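Desmoplakin (Homo sapiens, PDB 3R6N) probably links intermediate filaments to desmosomal cell-cell junctions, as a plakin-family protein whose plakin domain includes a rigid run of four spectrin repeats. Local coordinates at residues C228-P233 / E421-D426; K242-E247 / Q362-M367. One frame throughout, in Å; residues are numbered along the deposited sequence.

Contact 1: C228-P233 / E421-D426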
loop_
_atom_site.group_PDB
_atom_site.type_symbol
_atom_site.label_atom_id
_atom_site.label_comp_id
_atom_site.label_asym_id
_atom_site.label_seq_id
_atom_site.Cartn_x
_atom_site.Cartn_y
_atom_site.Cartn_z
ATOM N N CYS A 228 46.039 -18.340 -1.901
ATOM C CA CYS A 228 46.473 -19.652 -1.436
ATOM C C CYS A 228 47.597 -20.217 -2.294
ATOM O O CYS A 228 47.347 -20.853 -3.317
ATOM C CB CYS A 228 45.291 -20.624 -1.410
ATOM S SG CYS A 228 43.886 -20.072 -0.416
ATOM N N ASP A 229 48.834 -19.981 -1.872
ATOM C CA ASP A 229 49.987 -20.553 -2.554
ATOM C C ASP A 229 50.734 -21.516 -1.639
ATOM O O ASP A 229 50.690 -21.388 -0.417
ATOM C CB ASP A 229 50.928 -19.460 -3.063
ATOM C CG ASP A 229 51.431 -18.558 -1.955
ATOM O OD1 ASP A 229 52.665 -18.461 -1.782
ATOM O OD2 ASP A 229 50.590 -17.947 -1.262
ATOM N N LYS A 230 51.425 -22.474 -2.246
ATOM C CA LYS A 230 52.088 -23.545 -1.511
ATOM C C LYS A 230 53.289 -23.072 -0.700
ATOM O O LYS A 230 53.831 -23.823 0.109
ATOM C CB LYS A 230 52.536 -24.637 -2.484
ATOM C CG LYS A 230 51.408 -25.241 -3.301
ATOM C CD LYS A 230 51.951 -26.042 -4.473
ATOM C CE LYS A 230 53.016 -27.028 -4.024
ATOM N NZ LYS A 230 53.569 -27.795 -5.172
ATOM N N ASN A 231 53.707 -21.831 -0.916
ATOM C CA ASN A 231 54.933 -21.336 -0.298
ATOM C C ASN A 231 54.711 -20.426 0.910
ATOM O O ASN A 231 55.613 -19.693 1.316
ATOM C CB ASN A 231 55.811 -20.638 -1.343
ATOM C CG ASN A 231 56.254 -21.576 -2.456
ATOM O OD1 ASN A 231 55.978 -21.337 -3.633
ATOM N ND2 ASN A 231 56.944 -22.651 -2.087
ATOM N N MET A 232 53.514 -20.479 1.485
ATOM C CA MET A 232 53.204 -19.689 2.670
ATOM C C MET A 232 53.689 -20.382 3.935
ATOM O O MET A 232 53.518 -21.591 4.086
ATOM C CB MET A 232 51.701 -19.431 2.770
ATOM C CG MET A 232 51.160 -18.467 1.732
ATOM S SD MET A 232 49.393 -18.167 1.931
ATOM C CE MET A 232 48.719 -19.777 1.531
ATOM N N PRO A 233 54.297 -19.614 4.850
ATOM C CA PRO A 233 54.782 -20.138 6.131
ATOM C C PRO A 233 53.640 -20.649 7.010
ATOM O O PRO A 233 52.497 -20.224 6.846
ATOM C CB PRO A 233 55.451 -18.918 6.773
ATOM C CG PRO A 233 54.808 -17.745 6.116
ATOM C CD PRO A 233 54.568 -18.174 4.708
ATOM N N GLU A 421 42.705 -27.678 -4.478
ATOM C CA GLU A 421 43.334 -27.271 -5.731
ATOM C C GLU A 421 44.762 -26.788 -5.496
ATOM O O GLU A 421 45.329 -26.068 -6.317
ATOM C CB GLU A 421 42.502 -26.186 -6.419
ATOM C CG GLU A 421 42.277 -24.934 -5.582
ATOM C CD GLU A 421 40.973 -24.231 -5.923
ATOM O OE1 GLU A 421 40.076 -24.890 -6.490
ATOM O OE2 GLU A 421 40.841 -23.025 -5.623
ATOM N N MET A 422 45.340 -27.197 -4.374
ATOM C CA MET A 422 46.679 -26.765 -3.996
ATOM C C MET A 422 47.741 -27.777 -4.408
ATOM O O MET A 422 48.910 -27.429 -4.596
ATOM C CB MET A 422 46.746 -26.533 -2.487
ATOM C CG MET A 422 45.900 -25.372 -2.010
ATOM S SD MET A 422 46.680 -23.784 -2.337
ATOM C CE MET A 422 47.837 -23.703 -0.968
ATOM N N PHE A 423 47.331 -29.033 -4.546
ATOM C CA PHE A 423 48.273 -30.103 -4.835
ATOM C C PHE A 423 47.842 -30.968 -6.016
ATOM O O PHE A 423 46.844 -31.685 -5.949
ATOM C CB PHE A 423 48.482 -30.971 -3.593
ATOM C CG PHE A 423 48.985 -30.209 -2.402
ATOM C CD1 PHE A 423 50.344 -30.052 -2.186
ATOM C CD2 PHE A 423 48.099 -29.645 -1.501
ATOM C CE1 PHE A 423 50.809 -29.348 -1.092
ATOM C CE2 PHE A 423 48.557 -28.939 -0.405
ATOM C CZ PHE A 423 49.914 -28.791 -0.199
ATOM N N GLY A 424 48.609 -30.886 -7.099
ATOM C CA GLY A 424 48.405 -31.745 -8.249
ATOM C C GLY A 424 48.970 -33.120 -7.964
ATOM O O GLY A 424 49.660 -33.315 -6.963
ATOM N N ASP A 425 48.687 -34.077 -8.839
ATOM C CA ASP A 425 49.107 -35.456 -8.616
ATOM C C ASP A 425 50.621 -35.594 -8.450
ATOM O O ASP A 425 51.094 -36.506 -7.773
ATOM C CB ASP A 425 48.593 -36.367 -9.732
ATOM C CG ASP A 425 47.078 -36.445 -9.765
ATOM O OD1 ASP A 425 46.425 -35.380 -9.772
ATOM O OD2 ASP A 425 46.538 -37.573 -9.775
ATOM N N ASP A 426 51.375 -34.684 -9.060
ATOM C CA ASP A 426 52.829 -34.669 -8.914
ATOM C C ASP A 426 53.231 -34.553 -7.450
ATOM O O ASP A 426 54.234 -35.124 -7.022
ATOM C CB ASP A 426 53.438 -33.509 -9.703
ATOM C CG ASP A 426 53.892 -33.919 -11.089
ATOM O OD1 ASP A 426 53.519 -33.233 -12.063
ATOM O OD2 ASP A 426 54.629 -34.922 -11.202
#

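Contact 2: K242-E247 / Q362-M367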
loop_
_atom_site.group_PDB
_atom_site.type_symbol
_atom_site.label_atom_id
_atom_site.label_comp_id
_atom_site.label_asym_id
_atom_site.label_seq_id
_atom_site.Cartn_x
_atom_site.Cartn_y
_atom_site.Cartn_z
ATOM N N LYS A 242 42.150 -18.234 11.003
ATOM C CA LYS A 242 41.387 -17.654 12.102
ATOM C C LYS A 242 40.523 -16.493 11.622
ATOM O O LYS A 242 39.361 -16.374 12.010
ATOM C CB LYS A 242 42.308 -17.227 13.246
ATOM C CG LYS A 242 42.876 -18.400 14.026
ATOM C CD LYS A 242 43.831 -17.955 15.118
ATOM C CE LYS A 242 44.425 -19.158 15.840
ATOM N NZ LYS A 242 45.467 -18.770 16.831
ATOM N N GLU A 243 41.088 -15.640 10.773
ATOM C CA GLU A 243 40.314 -14.568 10.162
ATOM C C GLU A 243 39.270 -15.150 9.216
ATOM O O GLU A 243 38.156 -14.642 9.105
ATOM C CB GLU A 243 41.222 -13.600 9.402
ATOM C CG GLU A 243 41.866 -12.536 10.270
ATOM C CD GLU A 243 42.640 -11.518 9.455
ATOM O OE1 GLU A 243 43.768 -11.838 9.020
ATOM O OE2 GLU A 243 42.120 -10.400 9.243
ATOM N N LEU A 244 39.644 -16.228 8.539
ATOM C CA LEU A 244 38.767 -16.877 7.579
ATOM C C LEU A 244 37.535 -17.454 8.268
ATOM O O LEU A 244 36.516 -17.700 7.629
ATOM C CB LEU A 244 39.526 -17.984 6.847
ATOM C CG LEU A 244 38.909 -18.524 5.559
ATOM C CD1 LEU A 244 39.013 -17.489 4.451
ATOM C CD2 LEU A 244 39.595 -19.815 5.151
ATOM N N GLU A 245 37.635 -17.678 9.573
ATOM C CA GLU A 245 36.517 -18.229 10.329
ATOM C C GLU A 245 35.636 -17.122 10.899
ATOM O O GLU A 245 34.460 -17.340 11.188
ATOM C CB GLU A 245 37.014 -19.169 11.427
ATOM C CG GLU A 245 37.841 -20.327 10.887
ATOM C CD GLU A 245 38.050 -21.435 11.898
ATOM O OE1 GLU A 245 37.086 -21.773 12.617
ATOM O OE2 GLU A 245 39.177 -21.971 11.969
ATOM N N LYS A 246 36.208 -15.931 11.051
ATOM C CA LYS A 246 35.421 -14.760 11.413
ATOM C C LYS A 246 34.537 -14.387 10.234
ATOM O O LYS A 246 33.410 -13.932 10.410
ATOM C CB LYS A 246 36.323 -13.576 11.773
ATOM C CG LYS A 246 36.392 -13.256 13.259
ATOM C CD LYS A 246 37.340 -14.191 13.991
ATOM C CE LYS A 246 37.520 -13.770 15.443
ATOM N NZ LYS A 246 38.592 -14.556 16.124
ATOM N N GLU A 247 35.064 -14.593 9.032
ATOM C CA GLU A 247 34.349 -14.267 7.804
ATOM C C GLU A 247 33.089 -15.104 7.652
ATOM O O GLU A 247 32.034 -14.586 7.291
ATOM C CB GLU A 247 35.251 -14.476 6.589
ATOM C CG GLU A 247 36.441 -13.531 6.517
ATOM C CD GLU A 247 36.104 -12.212 5.848
ATOM O OE1 GLU A 247 34.914 -11.982 5.541
ATOM O OE2 GLU A 247 37.035 -11.408 5.622
ATOM N N GLN A 362 36.091 -23.551 -0.662
ATOM C CA GLN A 362 37.279 -23.888 -1.436
ATOM C C GLN A 362 38.539 -23.323 -0.781
ATOM O O GLN A 362 39.523 -24.037 -0.605
ATOM C CB GLN A 362 37.150 -23.387 -2.876
ATOM C CG GLN A 362 38.178 -23.972 -3.839
ATOM C CD GLN A 362 37.822 -25.374 -4.310
ATOM O OE1 GLN A 362 38.190 -26.369 -3.682
ATOM N NE2 GLN A 362 37.106 -25.456 -5.427
ATOM N N LEU A 363 38.502 -22.046 -0.416
ATOM C CA LEU A 363 39.639 -21.406 0.241
ATOM C C LEU A 363 39.963 -22.054 1.579
ATOM O O LEU A 363 41.119 -22.105 1.990
ATOM C CB LEU A 363 39.379 -19.915 0.461
ATOM C CG LEU A 363 39.138 -19.035 -0.766
ATOM C CD1 LEU A 363 38.913 -17.591 -0.337
ATOM C CD2 LEU A 363 40.298 -19.132 -1.742
ATOM N N TYR A 364 38.935 -22.537 2.265
ATOM C CA TYR A 364 39.111 -23.136 3.581
ATOM C C TYR A 364 39.899 -24.434 3.475
ATOM O O TYR A 364 41.008 -24.545 3.994
ATOM C CB TYR A 364 37.751 -23.403 4.220
ATOM C CG TYR A 364 37.807 -23.810 5.676
ATOM C CD1 TYR A 364 38.204 -22.907 6.656
ATOM C CD2 TYR A 364 37.436 -25.090 6.075
ATOM C CE1 TYR A 364 38.245 -23.271 7.990
ATOM C CE2 TYR A 364 37.473 -25.462 7.407
ATOM C CZ TYR A 364 37.878 -24.548 8.360
ATOM O OH TYR A 364 37.917 -24.913 9.688
ATOM N N ILE A 365 39.316 -25.410 2.788
ATOM C CA ILE A 365 39.943 -26.714 2.634
ATOM C C ILE A 365 41.300 -26.589 1.959
ATOM O O ILE A 365 42.197 -27.388 2.211
ATOM C CB ILE A 365 39.052 -27.678 1.832
ATOM C CG1 ILE A 365 38.852 -27.159 0.410
ATOM C CG2 ILE A 365 37.711 -27.868 2.528
ATOM C CD1 ILE A 365 37.787 -27.906 -0.364
ATOM N N ASN A 366 41.449 -25.582 1.104
ATOM C CA ASN A 366 42.732 -25.321 0.467
ATOM C C ASN A 366 43.807 -25.049 1.504
ATOM O O ASN A 366 44.891 -25.626 1.451
ATOM C CB ASN A 366 42.637 -24.146 -0.506
ATOM C CG ASN A 366 42.287 -24.584 -1.914
ATOM O OD1 ASN A 366 42.607 -25.699 -2.327
ATOM N ND2 ASN A 366 41.628 -23.705 -2.661
ATOM N N MET A 367 43.500 -24.174 2.452
ATOM C CA MET A 367 44.452 -23.845 3.504
ATOM C C MET A 367 44.572 -24.973 4.523
ATOM O O MET A 367 45.672 -25.300 4.962
ATOM C CB MET A 367 44.071 -22.533 4.182
ATOM C CG MET A 367 43.910 -21.391 3.196
ATOM S SD MET A 367 44.266 -19.773 3.899
ATOM C CE MET A 367 43.098 -19.727 5.253
#

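Contact 1: C228-P233 / E421-D426
M422 lays its thioether against the backbone of C228 and D229, at a place in this spectrin-repeat rod where the loop between helices 167-225 and 234-265 meets the loop leading into helix 425-447. Its chain is bent at chi2 (-78°) and chi3, which brings SD and CE, not CG, against the loop. SD lies 3.2 Å from C228 O and 3.6 Å from C228 CB. The terminal methyl continues along the loop, with CE 3.7 Å from D229 C, just where a type I turn from D229 to M232 begins. M422 thus meets a mostly backbone surface, and its side chain also rests on N366 and L370 of helix 340-384.

K230, the second residue of that turn, meets the main chain of M422 instead of its side chain. Its aliphatic chain runs past the M422 carbonyl, with CD 3.3 Å and CG 3.6 Å from M422 O, a packing contact of methylenes. A bend at chi3 (50°) then carries the chain on toward the ammonium group, which forms a salt bridge with D427. The same carboxylate makes a weak hydrogen bond to the backbone N of G424, the N-cap of helix 425-447, so the lysine charge ends beside the start of that helix. On the way the chain passes obliquely by the F423 ring, K230 CE standing 4.3 Å from F423 CE1.

Contact 2: K242-E247 / Q362-M367
Between two nearly antiparallel helices of a spectrin-type helical bundle, the ring of Y364 meets L244 at its edge: the methyl L244 CD2 lies near the ring plane, 3.7 Å from Y364 CD1. E245 approaches the same ring obliquely through its CG, 4.2 Å from Y364 CE1, while W360, one turn back in helix 340-384, stacks on the tyrosine. The other flat group, the carboxylate of E245, stands almost perpendicular to the ring, with 89° between the planes. At 3.9 Å, E245 OE2 and Y364 OH are neighbours rather than a bonded pair.

The local helix axes come within 11.0 Å, with 157° between their N-to-C directions, and the backbones are nearest at L244 and Y364, where CA and CA are 7.4 Å apart. L244 accounts for most of what its helix buries here. With CG anti to the backbone N (chi1 -164°), it sends a single branch, CD2, across the interface, and that methyl also lies 3.7 Å from Y364 CA, close to the opposite backbone. W360 ties the helices together a second time, its NE1 giving a hydrogen bond to the backbone O of L244.

L363 meets L244 only through its backbone O, 4.2 Å from L244 CD2; its side chain touches I222 of helix 167-225, which brings a third helix to this buried patch. M367 completes it, its side chain resting on Q240 and I241 as well. Its chain bends at chi3, and it meets the leucine tip to tip, M367 CE to L244 CD2 at 3.5 Å.

Overall arrangement
Following the chain from the N terminus, the loop after helix 167-225 supplies the first half of contact 1, and helix 234-265 then supplies the first half of contact 2. The chain passes through the SH3 domain before helix 340-384 returns to close contact 2, a loop of 114 residues. Helix 399-417 follows, and segment 421-426 closes contact 1 over 187 residues, so contact 2 is nested within it. Their centres are 15 Å apart and they touch directly: E421 N and N366 OD1, 2.9 Å apart, probably form a hydrogen bond, and C228 packs on M367. Helix 340-384 therefore serves both, joining helix 234-265 to the entry of helix 425-447.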